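Local coordinates for protein putative ferredoxin (Hydrogenobacter thermophilus, PDB 7M1O) that binds a single [4Fe-4S] cluster and probably serves as a small electron-transfer ferredoxin, at residues T5-D10 and E24-R29; D20-V25 and P49-E54. All blocks are in the same frame, centred on the assembly; numbering follows the deposited sequence.

Contact 1 (T5-D10 and E24-R29); sequences TMVDPD and EVYKNR
T5-D10 and E24-R29 run in nearly the same direction, 15° apart from end to end, with T5 facing V25 at 8.6 Å between CA atoms and P9 facing R29. At that spacing the side chains, not the backbones, bridge the gap. Y26 reaches across with its ring, and its OH meets T5 OG1 at 2.8 Å, near the ring plane; either hydroxyl could be the donor. T5 OG1 stands anti to its own backbone nitrogen (chi1 -177°), which turns it to the phenol, and it also hydrogen-bonds T69 OG1, so one buried hydroxyl joins Y26 to strand 67-71. T5 CG2 rests on V25 CG1 at 3.7 Å, and the same V25 CG1 lies over the centre of the Y26 ring, 3.4 Å above its plane. The two segments belong to different sheets of the single-cluster ferredoxin fold: strand 3-7 is the middle strand of a three-stranded antiparallel sheet, and 26-28 pairs with 34-36. Between them the chain passes through C12, C15 and C18, three of the cluster's four cysteine ligands. V7 touches the cluster and also sets CG2 obliquely against Y26 CD1, 3.7 Å away. At the exposed end P9 CB lies 4.0 Å from R29 NH1; the guanidinium makes its salt bridge through NE to D31.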
loop_
_atom_site.group_PDB
_atom_site.type_symbol
_atom_site.label_atom_id
_atom_site.label_comp_id
_atom_site.label_asym_id
_atom_site.label_seq_id
_atom_site.Cartn_x
_atom_site.Cartn_y
_atom_site.Cartn_z
ATOM N N THR A 5 -2.323 -3.241 -5.558
ATOM C CA THR A 5 -2.640 -2.662 -4.257
ATOM C C THR A 5 -2.830 -1.148 -4.352
ATOM O O THR A 5 -2.286 -0.495 -5.246
ATOM C CB THR A 5 -1.532 -2.984 -3.223
ATOM O OG1 THR A 5 -1.899 -2.474 -1.934
ATOM C CG2 THR A 5 -0.194 -2.388 -3.649
ATOM N N MET A 6 -3.624 -0.602 -3.434
ATOM C CA MET A 6 -3.846 0.837 -3.347
ATOM C C MET A 6 -4.008 1.246 -1.888
ATOM O O MET A 6 -4.236 0.398 -1.027
ATOM C CB MET A 6 -5.085 1.256 -4.152
ATOM C CG MET A 6 -6.425 0.737 -3.616
ATOM S SD MET A 6 -7.824 1.710 -4.219
ATOM C CE MET A 6 -9.217 0.737 -3.657
ATOM N N VAL A 7 -3.889 2.543 -1.622
ATOM C CA VAL A 7 -4.122 3.086 -0.290
ATOM C C VAL A 7 -5.313 4.035 -0.317
ATOM O O VAL A 7 -5.397 4.913 -1.172
ATOM C CB VAL A 7 -2.883 3.834 0.249
ATOM C CG1 VAL A 7 -3.184 4.489 1.595
ATOM C CG2 VAL A 7 -1.705 2.882 0.379
ATOM N N ASP A 8 -6.233 3.841 0.620
ATOM C CA ASP A 8 -7.370 4.734 0.783
ATOM C C ASP A 8 -6.980 5.877 1.721
ATOM O O ASP A 8 -6.948 5.691 2.937
ATOM C CB ASP A 8 -8.576 3.971 1.336
ATOM C CG ASP A 8 -9.857 4.779 1.279
ATOM O OD1 ASP A 8 -9.783 6.017 1.142
ATOM O OD2 ASP A 8 -10.944 4.171 1.373
ATOM N N PRO A 9 -6.685 7.065 1.164
ATOM C CA PRO A 9 -6.186 8.150 2.014
ATOM C C PRO A 9 -7.229 8.658 3.002
ATOM O O PRO A 9 -6.881 9.288 4.000
ATOM C CB PRO A 9 -5.819 9.238 1.005
ATOM C CG PRO A 9 -6.749 9.012 -0.129
ATOM C CD PRO A 9 -6.918 7.521 -0.219
ATOM N N ASP A 10 -8.496 8.382 2.719
ATOM C CA ASP A 10 -9.588 8.860 3.556
ATOM C C ASP A 10 -9.551 8.244 4.952
ATOM O O ASP A 10 -10.026 8.850 5.913
ATOM C CB ASP A 10 -10.929 8.556 2.888
ATOM C CG ASP A 10 -11.033 9.145 1.494
ATOM O OD1 ASP A 10 -10.458 10.231 1.260
ATOM O OD2 ASP A 10 -11.686 8.521 0.631
ATOM N N GLU A 24 9.357 -0.394 -1.155
ATOM C CA GLU A 24 9.295 -0.737 -2.571
ATOM C C GLU A 24 7.908 -0.447 -3.141
ATOM O O GLU A 24 7.767 -0.183 -4.335
ATOM C CB GLU A 24 9.642 -2.215 -2.792
ATOM C CG GLU A 24 11.000 -2.650 -2.250
ATOM C CD GLU A 24 10.925 -3.215 -0.840
ATOM O OE1 GLU A 24 10.036 -2.797 -0.070
ATOM O OE2 GLU A 24 11.758 -4.084 -0.506
ATOM N N VAL A 25 6.891 -0.496 -2.280
ATOM C CA VAL A 25 5.499 -0.385 -2.713
ATOM C C VAL A 25 4.815 0.880 -2.195
ATOM O O VAL A 25 4.039 1.502 -2.918
ATOM C CB VAL A 25 4.681 -1.616 -2.258
ATOM C CG1 VAL A 25 3.218 -1.492 -2.677
ATOM C CG2 VAL A 25 5.283 -2.885 -2.833
ATOM N N TYR A 26 5.098 1.254 -0.950
ATOM C CA TYR A 26 4.426 2.389 -0.316
ATOM C C TYR A 26 5.404 3.479 0.104
ATOM O O TYR A 26 6.564 3.204 0.408
ATOM C CB TYR A 26 3.633 1.918 0.904
ATOM C CG TYR A 26 2.726 0.746 0.617
ATOM C CD1 TYR A 26 1.471 0.935 0.056
ATOM C CD2 TYR A 26 3.127 -0.550 0.904
ATOM C CE1 TYR A 26 0.640 -0.136 -0.210
ATOM C CE2 TYR A 26 2.304 -1.625 0.642
ATOM C CZ TYR A 26 1.062 -1.413 0.086
ATOM O OH TYR A 26 0.246 -2.484 -0.175
ATOM N N LYS A 27 4.920 4.716 0.123
ATOM C CA LYS A 27 5.717 5.851 0.563
ATOM C C LYS A 27 4.851 6.853 1.311
ATOM O O LYS A 27 3.638 6.912 1.113
ATOM C CB LYS A 27 6.389 6.541 -0.628
ATOM C CG LYS A 27 5.415 7.280 -1.540
ATOM C CD LYS A 27 6.093 7.818 -2.791
ATOM C CE LYS A 27 5.090 8.528 -3.690
ATOM N NZ LYS A 27 5.666 8.931 -5.007
ATOM N N ASN A 28 5.485 7.629 2.181
ATOM C CA ASN A 28 4.843 8.782 2.789
ATOM C C ASN A 28 4.573 9.805 1.687
ATOM O O ASN A 28 5.503 10.255 1.017
ATOM C CB ASN A 28 5.735 9.360 3.894
ATOM C CG ASN A 28 5.082 10.501 4.652
ATOM O OD1 ASN A 28 4.195 11.183 4.143
ATOM N ND2 ASN A 28 5.537 10.723 5.879
ATOM N N ARG A 29 3.305 10.153 1.480
ATOM C CA ARG A 29 2.942 11.042 0.379
ATOM C C ARG A 29 3.463 12.453 0.637
ATOM O O ARG A 29 3.600 13.248 -0.291
ATOM C CB ARG A 29 1.423 11.061 0.162
ATOM C CG ARG A 29 0.641 11.971 1.099
ATOM C CD ARG A 29 -0.849 11.943 0.781
ATOM N NE ARG A 29 -1.609 12.824 1.663
ATOM C CZ ARG A 29 -2.910 13.067 1.544
ATOM N NH1 ARG A 29 -3.613 12.500 0.572
ATOM N NH2 ARG A 29 -3.511 13.883 2.400
#

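Contact 2 (D20-V25 and P49-E54); sequences DRVPEV and PELEQE
L51 projects from the N-cap position of helix 52-61 into the turn that follows helix 17-21, where it meets V22, E24 and V25. In this ferredoxin fold the contact brings the end of the short helix 17-21, which carries the ligand C18, against the start of the long helix that leads to C62, the fourth ligand. From its CB, L51 carries CG anti to the carbonyl carbon (chi1 -74°), and the branch at CG then sends two methyls into the turn. CD1 presses on E24 CB at 3.3 Å, a tight approach, with E24 CG a little farther off, and it also reaches V25 CG2 at 4.1 Å. CD2 faces the other end of the same glutamate, 3.8 Å from E24 CD, and touches V22 CG1 at 4.2 Å. E24 crosses the leucine at about a right angle, and its bend at chi2 (93°) brings the carboxylate back beside CD2. The turn itself is closed by a backbone hydrogen bond from V25 N to V22 O. One helical turn beyond L51, E54 CB packs on V22 CG2 at 4.0 Å. Its carboxylate passes beside the aliphatic part of R21, whose guanidinium makes a salt bridge to E61 farther along the helix. No hydrogen bond links the two segments: E54 OE1 stays 4.6 Å from R21 NH1, with the carboxylate and guanidinium planes 82° apart, and lies nearer to R21 CG, at 3.9 Å.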
loop_
_atom_site.group_PDB
_atom_site.type_symbol
_atom_site.label_atom_id
_atom_site.label_comp_id
_atom_site.label_asym_id
_atom_site.label_seq_id
_atom_site.Cartn_x
_atom_site.Cartn_y
_atom_site.Cartn_z
ATOM N N ASP A 20 7.243 2.037 5.872
ATOM C CA ASP A 20 8.457 1.657 6.583
ATOM C C ASP A 20 8.836 0.221 6.231
ATOM O O ASP A 20 10.004 -0.090 6.004
ATOM C CB ASP A 20 8.284 1.783 8.096
ATOM C CG ASP A 20 9.544 1.406 8.849
ATOM O OD1 ASP A 20 10.592 2.034 8.593
ATOM O OD2 ASP A 20 9.496 0.467 9.670
ATOM N N ARG A 21 7.831 -0.649 6.192
ATOM C CA ARG A 21 8.042 -2.074 5.968
ATOM C C ARG A 21 8.328 -2.384 4.503
ATOM O O ARG A 21 9.241 -3.148 4.190
ATOM C CB ARG A 21 6.814 -2.862 6.435
ATOM C CG ARG A 21 6.886 -4.372 6.209
ATOM C CD ARG A 21 7.542 -5.093 7.373
ATOM N NE ARG A 21 6.766 -4.957 8.603
ATOM C CZ ARG A 21 5.609 -5.571 8.831
ATOM N NH1 ARG A 21 5.074 -6.366 7.912
ATOM N NH2 ARG A 21 4.977 -5.384 9.982
ATOM N N VAL A 22 7.535 -1.799 3.612
ATOM C CA VAL A 22 7.631 -2.089 2.185
ATOM C C VAL A 22 7.797 -0.797 1.387
ATOM O O VAL A 22 6.889 -0.384 0.664
ATOM C CB VAL A 22 6.386 -2.856 1.683
ATOM C CG1 VAL A 22 6.619 -3.398 0.278
ATOM C CG2 VAL A 22 6.042 -3.994 2.634
ATOM N N PRO A 23 8.965 -0.150 1.517
ATOM C CA PRO A 23 9.233 1.087 0.775
ATOM C C PRO A 23 9.257 0.864 -0.736
ATOM O O PRO A 23 9.185 1.826 -1.499
ATOM C CB PRO A 23 10.608 1.520 1.293
ATOM C CG PRO A 23 11.235 0.276 1.814
ATOM C CD PRO A 23 10.107 -0.546 2.359
ATOM N N GLU A 24 9.357 -0.394 -1.155
ATOM C CA GLU A 24 9.295 -0.737 -2.571
ATOM C C GLU A 24 7.908 -0.447 -3.141
ATOM O O GLU A 24 7.767 -0.183 -4.335
ATOM C CB GLU A 24 9.642 -2.215 -2.792
ATOM C CG GLU A 24 11.000 -2.650 -2.250
ATOM C CD GLU A 24 10.925 -3.215 -0.840
ATOM O OE1 GLU A 24 10.036 -2.797 -0.070
ATOM O OE2 GLU A 24 11.758 -4.084 -0.506
ATOM N N VAL A 25 6.891 -0.496 -2.280
ATOM C CA VAL A 25 5.499 -0.385 -2.713
ATOM C C VAL A 25 4.815 0.880 -2.195
ATOM O O VAL A 25 4.039 1.502 -2.918
ATOM C CB VAL A 25 4.681 -1.616 -2.258
ATOM C CG1 VAL A 25 3.218 -1.492 -2.677
ATOM C CG2 VAL A 25 5.283 -2.885 -2.833
ATOM N N PRO A 49 6.315 -9.807 -8.054
ATOM C CA PRO A 49 6.029 -11.104 -7.429
ATOM C C PRO A 49 6.832 -11.374 -6.156
ATOM O O PRO A 49 6.353 -12.107 -5.290
ATOM C CB PRO A 49 6.397 -12.113 -8.526
ATOM C CG PRO A 49 7.295 -11.373 -9.458
ATOM C CD PRO A 49 6.820 -9.959 -9.429
ATOM N N GLU A 50 8.023 -10.793 -6.036
ATOM C CA GLU A 50 8.847 -11.015 -4.852
ATOM C C GLU A 50 8.338 -10.210 -3.655
ATOM O O GLU A 50 8.799 -10.403 -2.531
ATOM C CB GLU A 50 10.317 -10.669 -5.133
ATOM C CG GLU A 50 10.633 -9.182 -5.311
ATOM C CD GLU A 50 10.332 -8.660 -6.704
ATOM O OE1 GLU A 50 9.810 -9.428 -7.540
ATOM O OE2 GLU A 50 10.624 -7.473 -6.961
ATOM N N LEU A 51 7.382 -9.316 -3.900
ATOM C CA LEU A 51 6.858 -8.441 -2.854
ATOM C C LEU A 51 5.396 -8.732 -2.529
ATOM O O LEU A 51 4.775 -8.007 -1.755
ATOM C CB LEU A 51 7.013 -6.976 -3.270
ATOM C CG LEU A 51 8.438 -6.420 -3.205
ATOM C CD1 LEU A 51 8.529 -5.089 -3.932
ATOM C CD2 LEU A 51 8.894 -6.270 -1.760
ATOM N N GLU A 52 4.852 -9.800 -3.104
ATOM C CA GLU A 52 3.440 -10.117 -2.925
ATOM C C GLU A 52 3.094 -10.434 -1.471
ATOM O O GLU A 52 2.143 -9.879 -0.925
ATOM C CB GLU A 52 3.040 -11.289 -3.824
ATOM C CG GLU A 52 2.851 -10.898 -5.285
ATOM C CD GLU A 52 2.373 -12.050 -6.151
ATOM O OE1 GLU A 52 1.748 -12.987 -5.612
ATOM O OE2 GLU A 52 2.622 -12.016 -7.375
ATOM N N GLN A 53 3.869 -11.314 -0.844
ATOM C CA GLN A 53 3.576 -11.735 0.522
ATOM C C GLN A 53 3.775 -10.594 1.516
ATOM O O GLN A 53 3.021 -10.470 2.479
ATOM C CB GLN A 53 4.445 -12.930 0.912
ATOM C CG GLN A 53 4.088 -14.203 0.163
ATOM C CD GLN A 53 4.879 -15.405 0.638
ATOM O OE1 GLN A 53 5.320 -15.460 1.786
ATOM N NE2 GLN A 53 5.065 -16.376 -0.249
ATOM N N GLU A 54 4.788 -9.767 1.280
ATOM C CA GLU A 54 5.009 -8.582 2.101
ATOM C C GLU A 54 3.807 -7.645 2.010
ATOM O O GLU A 54 3.300 -7.161 3.025
ATOM C CB GLU A 54 6.283 -7.854 1.666
ATOM C CG GLU A 54 7.571 -8.576 2.031
ATOM C CD GLU A 54 7.811 -8.624 3.529
ATOM O OE1 GLU A 54 7.545 -7.609 4.209
ATOM O OE2 GLU A 54 8.263 -9.678 4.028
#

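In the fold
The two contacts share E24 and V25, and their centres lie 12 Å apart. Contact 1 sits close to the middle of the chain, about 4 Å from its centre, and joins the two sheets; contact 2 lies about 9 Å out and joins two helix ends. Their chemistry follows: the inner one has a buried hydroxyl pair beside an aromatic ring, whereas the outer one is aliphatic, bordered by charged chains with no hydrogen bond between its segments. V25 serves both, offering CG1 to contact 1 and CG2 to contact 2. Helix 52-61 closes the arrangement, since its V55 touches T5, V25 and Y26, and its V58 touches Y26, R21 and V22.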